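Local coordinates for digeranylgeranylglycerophospholipid reductase (Sulfolobus acidocaldarius, PDB 4OPC), which reduces the double bonds of the geranylgeranyl chains of archaeal membrane-lipid precursors, using bound FAD, to give saturated phytanyl lipids, at residues Leu10-Gly15 against Leu33-Lys38; Gly215-Phe220 against Val227-Gly232. All blocks are in the same frame, centred on the assembly; numbering follows the deposited sequence.

Contact 1. Residues Leu10-Gly15 against Leu33-Lys38; sequences LIIGGG and LLVDSK. With FDA (dihydroflavine-adenine dinucleotide), chain B.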
ATOM      1  N   LEU A  10      -9.596 -19.421  -5.558  1.00 11.79           N
ATOM      2  CA  LEU A  10      -8.300 -19.299  -6.216  1.00 12.16           C
ATOM      3  C   LEU A  10      -7.692 -17.946  -5.868  1.00 10.69           C
ATOM      4  O   LEU A  10      -8.310 -16.906  -6.129  1.00 12.99           O
ATOM      5  CB  LEU A  10      -8.456 -19.417  -7.729  1.00 13.50           C
ATOM      6  CG  LEU A  10      -7.232 -19.049  -8.571  1.00 12.17           C
ATOM      7  CD1 LEU A  10      -6.073 -20.015  -8.325  1.00 14.25           C
ATOM      8  CD2 LEU A  10      -7.610 -19.028 -10.035  1.00 14.93           C
ATOM      9  N   ILE A  11      -6.494 -17.958  -5.288  1.00 10.58           N
ATOM     10  CA  ILE A  11      -5.793 -16.718  -4.935  1.00 11.02           C
ATOM     11  C   ILE A  11      -4.672 -16.542  -5.930  1.00 12.71           C
ATOM     12  O   ILE A  11      -3.844 -17.444  -6.108  1.00 12.08           O
ATOM     13  CB  ILE A  11      -5.231 -16.761  -3.499  1.00 12.81           C
ATOM     14  CG1 ILE A  11      -6.358 -17.044  -2.503  1.00 13.62           C
ATOM     15  CG2 ILE A  11      -4.510 -15.443  -3.159  1.00 12.36           C
ATOM     16  CD1 ILE A  11      -5.868 -17.458  -1.107  1.00 14.64           C
ATOM     17  N   ILE A  12      -4.670 -15.397  -6.605  1.00 11.02           N
ATOM     18  CA  ILE A  12      -3.676 -15.123  -7.635  1.00 12.13           C
ATOM     19  C   ILE A  12      -2.700 -14.094  -7.103  1.00 11.27           C
ATOM     20  O   ILE A  12      -3.027 -12.903  -6.989  1.00 11.94           O
ATOM     21  CB  ILE A  12      -4.310 -14.623  -8.931  1.00 11.41           C
ATOM     22  CG1 ILE A  12      -5.411 -15.581  -9.406  1.00 12.59           C
ATOM     23  CG2 ILE A  12      -3.246 -14.450 -10.000  1.00 11.35           C
ATOM     24  CD1 ILE A  12      -6.152 -15.075 -10.629  1.00 14.71           C
ATOM     25  N   GLY A  13      -1.514 -14.579  -6.748  1.00 10.88           N
ATOM     26  CA  GLY A  13      -0.464 -13.767  -6.156  1.00 11.71           C
ATOM     27  C   GLY A  13      -0.256 -14.135  -4.704  1.00 11.84           C
ATOM     28  O   GLY A  13      -1.215 -14.316  -3.946  1.00 13.04           O
ATOM     29  N   GLY A  14       1.006 -14.242  -4.312  1.00 11.13           N
ATOM     30  CA  GLY A  14       1.354 -14.683  -2.976  1.00 13.40           C
ATOM     31  C   GLY A  14       2.241 -13.732  -2.194  1.00 12.50           C
ATOM     32  O   GLY A  14       3.018 -14.189  -1.363  1.00 14.34           O
ATOM     33  N   GLY A  15       2.134 -12.427  -2.462  1.00 11.98           N
ATOM     34  CA  GLY A  15       2.819 -11.427  -1.651  1.00 12.93           C
ATOM     35  C   GLY A  15       2.099 -11.236  -0.331  1.00 11.55           C
ATOM     36  O   GLY A  15       1.345 -12.109   0.084  1.00 12.94           O
ATOM     37  N   LEU A  33      -6.573 -22.838  -3.661  1.00 14.48           N
ATOM     38  CA  LEU A  33      -5.330 -22.848  -4.417  1.00 13.68           C
ATOM     39  C   LEU A  33      -4.775 -21.439  -4.486  1.00 13.26           C
ATOM     40  O   LEU A  33      -5.497 -20.504  -4.843  1.00 13.18           O
ATOM     41  CB  LEU A  33      -5.575 -23.346  -5.843  1.00 15.17           C
ATOM     42  CG  LEU A  33      -4.362 -23.319  -6.781  1.00 15.84           C
ATOM     43  CD1 LEU A  33      -3.238 -24.216  -6.269  1.00 18.30           C
ATOM     44  CD2 LEU A  33      -4.763 -23.715  -8.194  1.00 16.11           C
ATOM     45  N   LEU A  34      -3.499 -21.288  -4.155  1.00 12.35           N
ATOM     46  CA  LEU A  34      -2.811 -20.025  -4.417  1.00 12.15           C
ATOM     47  C   LEU A  34      -1.725 -20.270  -5.447  1.00 10.63           C
ATOM     48  O   LEU A  34      -1.004 -21.266  -5.379  1.00 13.18           O
ATOM     49  CB  LEU A  34      -2.217 -19.444  -3.128  1.00 13.71           C
ATOM     50  CG  LEU A  34      -1.474 -18.107  -3.193  1.00 11.72           C
ATOM     51  CD1 LEU A  34      -1.623 -17.377  -1.866  1.00 13.16           C
ATOM     52  CD2 LEU A  34       0.006 -18.282  -3.512  1.00 15.04           C
ATOM     53  N   VAL A  35      -1.607 -19.352  -6.399  1.00 11.32           N
ATOM     54  CA  VAL A  35      -0.556 -19.429  -7.404  1.00 13.35           C
ATOM     55  C   VAL A  35       0.292 -18.163  -7.379  1.00 10.66           C
ATOM     56  O   VAL A  35      -0.194 -17.077  -7.031  1.00 11.78           O
ATOM     57  CB  VAL A  35      -1.127 -19.631  -8.831  1.00 12.56           C
ATOM     58  CG1 VAL A  35      -1.935 -20.938  -8.903  1.00 14.76           C
ATOM     59  CG2 VAL A  35      -1.974 -18.440  -9.276  1.00 13.98           C
ATOM     60  N   ASP A  36       1.558 -18.294  -7.732  1.00 12.58           N
ATOM     61  CA  ASP A  36       2.403 -17.134  -7.940  1.00 12.36           C
ATOM     62  C   ASP A  36       3.365 -17.425  -9.080  1.00 12.94           C
ATOM     63  O   ASP A  36       3.912 -18.530  -9.176  1.00 13.50           O
ATOM     64  CB  ASP A  36       3.175 -16.771  -6.668  1.00 13.48           C
ATOM     65  CG  ASP A  36       3.715 -15.356  -6.709  1.00 12.43           C
ATOM     66  OD1 ASP A  36       4.671 -15.106  -7.468  1.00 14.06           O
ATOM     67  OD2 ASP A  36       3.167 -14.490  -5.987  1.00 12.88           O
ATOM     68  N   SER A  37       3.580 -16.435  -9.942  1.00 13.56           N
ATOM     69  CA  SER A  37       4.497 -16.570 -11.073  1.00 13.70           C
ATOM     70  C   SER A  37       5.945 -16.812 -10.655  1.00 15.21           C
ATOM     71  O   SER A  37       6.721 -17.365 -11.425  1.00 16.89           O
ATOM     72  CB  SER A  37       4.453 -15.311 -11.935  1.00 16.61           C
ATOM     73  OG  SER A  37       3.156 -15.106 -12.469  1.00 18.45           O
ATOM     74  N   LYS A  38       6.314 -16.386  -9.453  1.00 14.40           N
ATOM     75  CA  LYS A  38       7.695 -16.521  -8.987  1.00 13.90           C
ATOM     76  C   LYS A  38       7.981 -17.922  -8.468  1.00 14.58           C
ATOM     77  O   LYS A  38       7.083 -18.597  -7.980  1.00 15.59           O
ATOM     78  CB  LYS A  38       7.963 -15.526  -7.861  1.00 14.39           C
ATOM     79  CG  LYS A  38       8.000 -14.079  -8.319  1.00 14.81           C
ATOM     80  CD  LYS A  38       8.118 -13.122  -7.137  1.00 15.04           C
ATOM     81  CE  LYS A  38       8.156 -11.681  -7.628  1.00 16.10           C
ATOM     82  NZ  LYS A  38       8.395 -10.736  -6.506  1.00 16.20           N
TER
HETATM   83  PA  FDA B 501       3.199  -7.827  -4.418  1.00 11.70           P
HETATM   84  O1A FDA B 501       3.617  -7.101  -5.636  1.00 12.00           O
HETATM   85  O2A FDA B 501       4.187  -7.888  -3.259  1.00 12.71           O
HETATM   86  O5B FDA B 501       2.830  -9.317  -4.806  1.00 11.03           O
HETATM   87  C5B FDA B 501       2.108  -9.602  -6.021  1.00 11.04           C
HETATM   88  C4B FDA B 501       2.418 -11.025  -6.403  1.00 11.70           C
HETATM   89  O4B FDA B 501       1.571 -11.421  -7.501  1.00 11.74           O
HETATM   90  C3B FDA B 501       3.861 -11.278  -6.851  1.00 12.68           C
HETATM   91  O3B FDA B 501       4.494 -12.248  -6.018  1.00 12.98           O
HETATM   92  C2B FDA B 501       3.723 -11.692  -8.328  1.00 12.65           C
HETATM   93  O2B FDA B 501       4.687 -12.657  -8.718  1.00 13.64           O
HETATM   94  C1B FDA B 501       2.313 -12.263  -8.359  1.00 11.82           C
HETATM   95  N9A FDA B 501       1.617 -12.246  -9.640  1.00 11.73           N
HETATM   96  C8A FDA B 501       1.318 -11.147 -10.408  1.00 11.96           C
HETATM   97  N7A FDA B 501       0.607 -11.422 -11.477  1.00 11.86           N
HETATM   98  C5A FDA B 501       0.416 -12.794 -11.400  1.00 11.31           C
HETATM   99  C6A FDA B 501      -0.304 -13.696 -12.207  1.00 11.73           C
HETATM  100  N6A FDA B 501      -1.033 -13.329 -13.262  1.00 13.27           N
HETATM  101  N1A FDA B 501      -0.338 -14.987 -11.821  1.00 11.89           N
HETATM  102  C2A FDA B 501       0.357 -15.355 -10.740  1.00 12.57           C
HETATM  103  N3A FDA B 501       1.036 -14.592  -9.881  1.00 12.19           N
HETATM  104  C4A FDA B 501       1.003 -13.308 -10.257  1.00 11.53           C
HETATM  105  N1  FDA B 501       5.187  -0.845   2.222  1.00 10.95           N
HETATM  106  C2  FDA B 501       5.382  -0.955   3.576  1.00 11.33           C
HETATM  107  O2  FDA B 501       4.493  -1.357   4.320  1.00 11.95           O
HETATM  108  N3  FDA B 501       6.623  -0.629   4.057  1.00 11.51           N
HETATM  109  C4  FDA B 501       7.677  -0.091   3.348  1.00 11.85           C
HETATM  110  O4  FDA B 501       8.777   0.025   3.885  1.00 12.91           O
HETATM  111  C4X FDA B 501       7.403   0.061   1.972  1.00 11.30           C
HETATM  112  N5  FDA B 501       8.381   0.550   1.156  1.00 11.23           N
HETATM  113  C5X FDA B 501       8.281   0.404  -0.212  1.00 10.87           C
HETATM  114  C6  FDA B 501       9.378   0.640  -1.029  1.00 11.82           C
HETATM  115  C7  FDA B 501       9.330   0.414  -2.396  1.00 11.46           C
HETATM  116  C7M FDA B 501      10.586   0.561  -3.214  1.00 12.64           C
HETATM  117  C8  FDA B 501       8.130  -0.021  -2.980  1.00 11.22           C
HETATM  118  C8M FDA B 501       8.067  -0.344  -4.455  1.00 13.20           C
HETATM  119  C9  FDA B 501       7.017  -0.241  -2.166  1.00 10.98           C
HETATM  120  C9A FDA B 501       7.084  -0.055  -0.790  1.00 10.94           C
HETATM  121  N10 FDA B 501       5.991  -0.308   0.069  1.00 10.59           N
HETATM  122  C10 FDA B 501       6.197  -0.363   1.430  1.00 11.36           C
HETATM  123  C1' FDA B 501       4.704  -0.834  -0.452  1.00 10.80           C
HETATM  124  C2' FDA B 501       4.635  -2.364  -0.288  1.00 11.01           C
HETATM  125  O2' FDA B 501       5.860  -2.972  -0.708  1.00 11.03           O
HETATM  126  C3' FDA B 501       3.493  -2.940  -1.129  1.00 11.05           C
HETATM  127  O3' FDA B 501       2.328  -2.161  -0.890  1.00 10.86           O
HETATM  128  C4' FDA B 501       3.118  -4.396  -0.817  1.00 11.09           C
HETATM  129  O4' FDA B 501       4.269  -5.237  -0.772  1.00 11.32           O
HETATM  130  C5' FDA B 501       2.122  -4.931  -1.818  1.00 10.85           C
HETATM  131  O5' FDA B 501       1.870  -6.328  -1.563  1.00 10.69           O
HETATM  132  P   FDA B 501       0.986  -7.168  -2.584  1.00 10.86           P
HETATM  133  O1P FDA B 501       0.901  -8.534  -2.037  1.00 10.79           O
HETATM  134  O2P FDA B 501      -0.313  -6.451  -2.920  1.00 10.79           O
HETATM  135  O3P FDA B 501       1.812  -7.150  -3.954  1.00 10.86           O

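Contact 2. Residues Gly215-Phe220 against Val227-Gly232; sequences GYWWYF and VNVGLG. With PGT ((1S)-2-{[{[(2R)-2,3-dihydroxypropyl]oxy}(hydroxy)phosphoryl]oxy}-1-[(palmitoyloxy)methyl]ethyl stearate), chain C.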
ATOM      1  N   GLY A 215       7.697  12.513  -3.471  1.00 13.27           N
ATOM      2  CA  GLY A 215       7.855  11.385  -2.564  1.00 12.69           C
ATOM      3  C   GLY A 215       8.774  11.776  -1.429  1.00 12.58           C
ATOM      4  O   GLY A 215       8.586  12.815  -0.791  1.00 14.95           O
ATOM      5  N   TYR A 216       9.757  10.938  -1.165  1.00 12.74           N
ATOM      6  CA  TYR A 216      10.763  11.219  -0.158  1.00 11.98           C
ATOM      7  C   TYR A 216      11.910  10.234  -0.278  1.00 11.61           C
ATOM      8  O   TYR A 216      11.796   9.215  -0.964  1.00 12.63           O
ATOM      9  CB  TYR A 216      10.182  11.212   1.259  1.00 14.54           C
ATOM     10  CG  TYR A 216       9.481   9.958   1.751  1.00 13.15           C
ATOM     11  CD1 TYR A 216      10.205   8.829   2.137  1.00 12.97           C
ATOM     12  CD2 TYR A 216       8.095   9.927   1.921  1.00 16.07           C
ATOM     13  CE1 TYR A 216       9.572   7.695   2.643  1.00 15.09           C
ATOM     14  CE2 TYR A 216       7.456   8.793   2.428  1.00 16.50           C
ATOM     15  CZ  TYR A 216       8.202   7.689   2.790  1.00 16.46           C
ATOM     16  OH  TYR A 216       7.595   6.565   3.308  1.00 18.98           O
ATOM     17  N   TRP A 217      13.021  10.567   0.371  1.00 11.29           N
ATOM     18  CA  TRP A 217      14.139   9.658   0.565  1.00 11.14           C
ATOM     19  C   TRP A 217      13.988   8.981   1.913  1.00 12.64           C
ATOM     20  O   TRP A 217      13.395   9.547   2.843  1.00 12.50           O
ATOM     21  CB  TRP A 217      15.464  10.420   0.552  1.00 12.89           C
ATOM     22  CG  TRP A 217      16.095  10.576  -0.798  1.00 14.19           C
ATOM     23  CD1 TRP A 217      15.839  11.559  -1.721  1.00 13.23           C
ATOM     24  CD2 TRP A 217      17.117   9.750  -1.361  1.00 13.24           C
ATOM     25  NE1 TRP A 217      16.635  11.377  -2.828  1.00 14.90           N
ATOM     26  CE2 TRP A 217      17.427  10.274  -2.631  1.00 12.11           C
ATOM     27  CE3 TRP A 217      17.800   8.617  -0.913  1.00 13.45           C
ATOM     28  CZ2 TRP A 217      18.393   9.700  -3.457  1.00 13.30           C
ATOM     29  CZ3 TRP A 217      18.763   8.056  -1.729  1.00 15.38           C
ATOM     30  CH2 TRP A 217      19.056   8.604  -2.981  1.00 15.92           C
ATOM     31  N   TRP A 218      14.538   7.776   2.036  1.00 12.53           N
ATOM     32  CA  TRP A 218      14.507   7.110   3.325  1.00 12.60           C
ATOM     33  C   TRP A 218      15.780   6.359   3.631  1.00 13.61           C
ATOM     34  O   TRP A 218      16.542   6.003   2.730  1.00 14.05           O
ATOM     35  CB  TRP A 218      13.306   6.170   3.431  1.00 11.28           C
ATOM     36  CG  TRP A 218      13.385   4.902   2.625  1.00 11.32           C
ATOM     37  CD1 TRP A 218      14.022   3.744   2.978  1.00 14.29           C
ATOM     38  CD2 TRP A 218      12.750   4.644   1.363  1.00 11.77           C
ATOM     39  NE1 TRP A 218      13.848   2.793   1.998  1.00 13.13           N
ATOM     40  CE2 TRP A 218      13.065   3.318   1.002  1.00 13.10           C
ATOM     41  CE3 TRP A 218      11.958   5.413   0.499  1.00 12.39           C
ATOM     42  CZ2 TRP A 218      12.602   2.738  -0.181  1.00 13.14           C
ATOM     43  CZ3 TRP A 218      11.511   4.848  -0.670  1.00 12.47           C
ATOM     44  CH2 TRP A 218      11.828   3.516  -1.001  1.00 12.57           C
ATOM     45  N   TYR A 219      15.978   6.094   4.919  1.00 13.81           N
ATOM     46  CA  TYR A 219      17.136   5.385   5.437  1.00 13.57           C
ATOM     47  C   TYR A 219      16.564   4.543   6.579  1.00 12.56           C
ATOM     48  O   TYR A 219      16.313   5.058   7.675  1.00 15.38           O
ATOM     49  CB  TYR A 219      18.172   6.423   5.906  1.00 15.29           C
ATOM     50  CG  TYR A 219      19.472   5.912   6.495  1.00 15.81           C
ATOM     51  CD1 TYR A 219      19.536   5.479   7.813  1.00 16.75           C
ATOM     52  CD2 TYR A 219      20.651   5.939   5.754  1.00 18.00           C
ATOM     53  CE1 TYR A 219      20.729   5.057   8.372  1.00 19.34           C
ATOM     54  CE2 TYR A 219      21.858   5.518   6.307  1.00 19.15           C
ATOM     55  CZ  TYR A 219      21.883   5.080   7.618  1.00 19.87           C
ATOM     56  OH  TYR A 219      23.058   4.657   8.203  1.00 25.29           O
ATOM     57  N   PHE A 220      16.309   3.266   6.293  1.00 14.47           N
ATOM     58  CA  PHE A 220      15.626   2.369   7.224  1.00 13.80           C
ATOM     59  C   PHE A 220      16.652   1.347   7.737  1.00 17.21           C
ATOM     60  O   PHE A 220      17.000   0.406   7.010  1.00 17.34           O
ATOM     61  CB  PHE A 220      14.494   1.609   6.505  1.00 15.60           C
ATOM     62  CG  PHE A 220      13.275   2.439   6.168  1.00 13.75           C
ATOM     63  CD1 PHE A 220      13.152   3.772   6.534  1.00 13.30           C
ATOM     64  CD2 PHE A 220      12.226   1.845   5.488  1.00 13.87           C
ATOM     65  CE1 PHE A 220      12.004   4.492   6.214  1.00 14.23           C
ATOM     66  CE2 PHE A 220      11.090   2.550   5.169  1.00 13.60           C
ATOM     67  CZ  PHE A 220      10.968   3.876   5.534  1.00 14.04           C
ATOM     68  N   VAL A 227      21.556  -1.090   6.154  1.00 19.53           N
ATOM     69  CA  VAL A 227      20.470  -0.146   5.925  1.00 17.08           C
ATOM     70  C   VAL A 227      19.788  -0.353   4.579  1.00 17.81           C
ATOM     71  O   VAL A 227      20.432  -0.680   3.585  1.00 18.74           O
ATOM     72  CB  VAL A 227      20.970   1.329   6.070  1.00 19.89           C
ATOM     73  CG1 VAL A 227      22.011   1.676   5.006  1.00 21.02           C
ATOM     74  CG2 VAL A 227      19.804   2.317   6.022  1.00 17.42           C
ATOM     75  N   ASN A 228      18.468  -0.192   4.586  1.00 16.07           N
ATOM     76  CA  ASN A 228      17.648  -0.128   3.381  1.00 15.19           C
ATOM     77  C   ASN A 228      17.457   1.366   3.069  1.00 14.39           C
ATOM     78  O   ASN A 228      16.807   2.092   3.828  1.00 15.39           O
ATOM     79  CB  ASN A 228      16.317  -0.871   3.644  1.00 14.72           C
ATOM     80  CG  ASN A 228      15.376  -0.895   2.448  1.00 14.58           C
ATOM     81  OD1 ASN A 228      15.125   0.127   1.807  1.00 14.67           O
ATOM     82  ND2 ASN A 228      14.820  -2.073   2.166  1.00 15.30           N
ATOM     83  N   VAL A 229      18.078   1.824   1.988  1.00 14.53           N
ATOM     84  CA  VAL A 229      18.057   3.245   1.632  1.00 13.25           C
ATOM     85  C   VAL A 229      17.432   3.402   0.252  1.00 13.56           C
ATOM     86  O   VAL A 229      17.730   2.638  -0.668  1.00 15.07           O
ATOM     87  CB  VAL A 229      19.478   3.889   1.710  1.00 16.30           C
ATOM     88  CG1 VAL A 229      20.508   3.045   0.974  1.00 23.12           C
ATOM     89  CG2 VAL A 229      19.456   5.308   1.174  1.00 16.68           C
ATOM     90  N   GLY A 230      16.536   4.363   0.097  1.00 13.52           N
ATOM     91  CA  GLY A 230      15.859   4.512  -1.175  1.00 14.19           C
ATOM     92  C   GLY A 230      15.097   5.812  -1.301  1.00 12.55           C
ATOM     93  O   GLY A 230      15.188   6.706  -0.450  1.00 11.96           O
ATOM     94  N   LEU A 231      14.336   5.913  -2.385  1.00 12.26           N
ATOM     95  CA  LEU A 231      13.486   7.072  -2.602  1.00 10.87           C
ATOM     96  C   LEU A 231      12.284   6.713  -3.447  1.00 11.39           C
ATOM     97  O   LEU A 231      12.281   5.710  -4.163  1.00 11.94           O
ATOM     98  CB  LEU A 231      14.253   8.235  -3.263  1.00 13.23           C
ATOM     99  CG  LEU A 231      14.440   8.146  -4.777  1.00 12.65           C
ATOM    100  CD1 LEU A 231      14.761   9.529  -5.352  1.00 15.87           C
ATOM    101  CD2 LEU A 231      15.536   7.150  -5.150  1.00 15.05           C
ATOM    102  N   GLY A 232      11.264   7.553  -3.360  1.00 11.94           N
ATOM    103  CA  GLY A 232      10.099   7.467  -4.217  1.00 10.91           C
ATOM    104  C   GLY A 232       9.886   8.825  -4.856  1.00 11.57           C
ATOM    105  O   GLY A 232      10.129   9.866  -4.220  1.00 13.67           O
TER
HETATM  106  C48 PGT C 502       4.127  12.006  -0.592  1.00 35.70           C
HETATM  107  C47 PGT C 502       3.228  10.923  -1.152  1.00 36.57           C
HETATM  108  C46 PGT C 502       4.079   9.804  -1.715  1.00 40.41           C
HETATM  109  C45 PGT C 502       5.016   9.293  -0.638  1.00 37.95           C
HETATM  110  C44 PGT C 502       5.399   7.853  -0.904  1.00 33.93           C
HETATM  111  C43 PGT C 502       6.827   7.782  -1.414  1.00 29.17           C
HETATM  112  C42 PGT C 502       7.118   6.357  -1.828  1.00 37.45           C
HETATM  113  C41 PGT C 502       7.115   5.507  -0.583  1.00 37.56           C
HETATM  114  C40 PGT C 502       8.002   4.300  -0.769  1.00 26.52           C
HETATM  115  C39 PGT C 502       8.526   3.917   0.596  1.00 21.55           C
HETATM  116  C38 PGT C 502       7.368   3.662   1.527  1.00 21.64           C
HETATM  117  C37 PGT C 502       7.905   3.453   2.923  1.00 20.53           C
HETATM  118  C36 PGT C 502       6.747   3.092   3.821  1.00 23.04           C
HETATM  119  C35 PGT C 502       7.146   3.197   5.274  1.00 24.29           C
HETATM  120  C34 PGT C 502       5.972   2.770   6.134  1.00 27.05           C
HETATM  121  C33 PGT C 502       6.175   3.154   7.584  1.00 40.05           C
HETATM  122  C32 PGT C 502       5.617   2.090   8.511  1.00 44.73           C
HETATM  123  C31 PGT C 502       4.110   2.200   8.684  1.00 74.75           C
HETATM  124  O31 PGT C 502       3.436   1.211   8.464  1.00 62.53           O
HETATM  125  O2  PGT C 502       3.481   3.408   9.077  1.00 90.64           O
HETATM  126  C2  PGT C 502       3.094   3.519  10.435  1.00 59.88           C
HETATM  127  C1  PGT C 502       1.780   2.830  10.742  1.00 38.86           C
HETATM  128  O3P PGT C 502       1.283   1.930   9.772  1.00 47.77           O
HETATM  129  P   PGT C 502      -0.103   2.269   9.077  1.00 35.23           P
HETATM  130  O1P PGT C 502      -0.051   3.758   8.815  1.00 34.25           O
HETATM  131  O2P PGT C 502      -0.285   1.505   7.775  1.00 27.37           O
HETATM  132  O4P PGT C 502      -1.356   1.953  10.008  1.00 87.28           O
HETATM  133  C4  PGT C 502      -1.239   1.721  11.397  1.00 59.92           C
HETATM  134  C5  PGT C 502      -2.600   1.579  12.041  1.00 73.23           C
HETATM  135  O5  PGT C 502      -2.692   0.321  12.669  1.00 70.98           O
HETATM  136  C6  PGT C 502      -3.674   1.711  10.988  1.00 54.01           C
HETATM  137  O6  PGT C 502      -4.284   0.468  10.727  1.00 42.32           O
HETATM  138  C3  PGT C 502       2.850   4.963  10.832  1.00 60.42           C
HETATM  139  O3  PGT C 502       4.010   5.760  10.795  1.00 58.66           O
HETATM  140  C11 PGT C 502       3.738   7.090  10.421  1.00 52.27           C
HETATM  141  O11 PGT C 502       2.791   7.674  10.908  1.00 49.31           O
HETATM  142  C12 PGT C 502       4.619   7.788   9.404  1.00 47.25           C
HETATM  143  C13 PGT C 502       4.456   9.290   9.498  1.00 38.70           C
HETATM  144  C14 PGT C 502       5.332   9.947   8.452  1.00 51.67           C
HETATM  145  C15 PGT C 502       4.514  10.293   7.226  1.00 52.48           C
HETATM  146  C16 PGT C 502       5.357  11.074   6.239  1.00 39.09           C
HETATM  147  C17 PGT C 502       4.601  12.321   5.833  1.00 37.16           C
HETATM  148  C18 PGT C 502       5.515  13.283   5.104  1.00 49.04           C
HETATM  149  C19 PGT C 502       4.838  14.633   4.978  1.00 69.04           C
HETATM  150  C20 PGT C 502       4.767  15.328   6.323  1.00 63.92           C
HETATM  151  C21 PGT C 502       5.471  16.668   6.242  1.00 44.21           C
HETATM  152  C22 PGT C 502       4.812  17.671   7.165  1.00 44.62           C
HETATM  153  C23 PGT C 502       5.088  19.065   6.644  1.00 37.91           C
HETATM  154  C24 PGT C 502       4.226  20.075   7.368  1.00 47.78           C
HETATM  155  C25 PGT C 502       3.460  20.907   6.362  1.00 44.25           C
HETATM  156  C26 PGT C 502       1.981  20.862   6.683  1.00 36.43           C

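Contact 1. Residues Leu10-Gly15 against Leu33-Lys38
I11 and L34 pair in parallel where the first two strands of the Rossmann-type FAD-binding fold, 9-12 and 32-35, run side by side, joined by the crossover helix 16-25 of a beta-alpha-beta unit. Three backbone hydrogen bonds hold them: I11 N to L33 O (2.8 Å), V35 N to I11 O and G13 N to V35 O (2.8 Å), the last carrying the pairing just past the end of strand 9-12.

Apolar side chains sort onto the two faces of the sheet. L10, L33, I12 and V35 share one, where L10 and L33 lie alongside each other with CD1 of L10 3.9 Å from CD2 of L33, and strand 132-140 packs against L10, L33 and V35. On the other, CG2 of I11 meets CD1 of L34 at 3.7 Å. With CG1 of I12 beside the backbone N (chi1 -53°), the methyl CG2 is left to face the adenine, 3.5 Å from N1A of the dinucleotide.

The polar part lies where the chain turns into the glycine-rich loop, consistent with a GxGxxG motif. G13 has no room for a side chain, since a CB would strike ribose O4B, and the same holds for G15 at O5B, just before helix 16-25. D36 binds FAD: its carboxylate takes one ribose hydroxyl on each oxygen, O2B on OD1 and O3B on OD2 (2.6 Å). Each oxygen has a second donor on its anti lone pair. For OD1 this is the amide of K38, which closes an Asx turn; for OD2 it is G14 N, at 2.7 Å with an N-H...O angle of 151°.

Contact 2. Residues Gly215-Phe220 against Val227-Gly232
The indole of W218 lies flat across the neighbouring strand of a beta hairpin, with G230 beneath one face and a lipid acyl chain against the other. Strands 216-221 and 226-234 form this antiparallel hairpin in the large mixed sheet, within the geranylgeranyl reductase catalytic-domain sequence. G230 pairs with W218, and its CA sits over the face of the six-membered ring, 3.8 Å from the centroid; a CB there would clash with CZ2. C39 of the bound phospholipid approaches CZ3 of W218 to 3.4 Å from the opposite side. With chi1 at 73°, CG stands between the backbone N and the carbonyl carbon, which lets the indole lean over the partner strand. Its NE1 donates almost straight to OD1 of N228 (3.0 Å), an acceptor in the ring plane; the N228 amide, turned 32° from the indole, gives its ND2 to C48 O. Replacing this indole by the methyl of an alanine is likely to leave N228 OD1 without its donor and open a gap between G230 and the acyl chain.

F220 lays its ring over W218 CD1 and, with Y216, lines the lipid pocket; Y216 OH is hydrogen-bonded to the carbonyl O of H298, and both W218 and F220 also touch the flavin cofactor.

On the other face, W217 and L231 run alongside each other, CB of L231 resting over the five-membered ring, while Y253 of helix 242-253 stacks on W217. Backbone pairs F220-N228 and W218-G230 each make two hydrogen bonds. Nearer the turn, CG2 of V227 sits squarely over the Y219 ring, 3.5 Å from its centroid and 4° off the normal.

Overall arrangement
From the N terminus, the chain forms strand 9-12, passes through helix 16-25 and returns on strand 32-35, so contact 1 closes a short beta-alpha-beta loop within the parallel part of the six-stranded sheet. Contact 2 opens much later and closes a tight hairpin, strands 216-221 and 226-234, inside the eight-stranded mixed sheet. The two loops follow in series, neither nesting nor crossing. The centres of contact 1 and contact 2 lie about 28 Å apart, and the nearest atoms of contact 1 and contact 2 about 14 Å apart, without touching. The dinucleotide links them: its adenosine end rests at contact 1, while its other end extends to the lipid-lined face of contact 2.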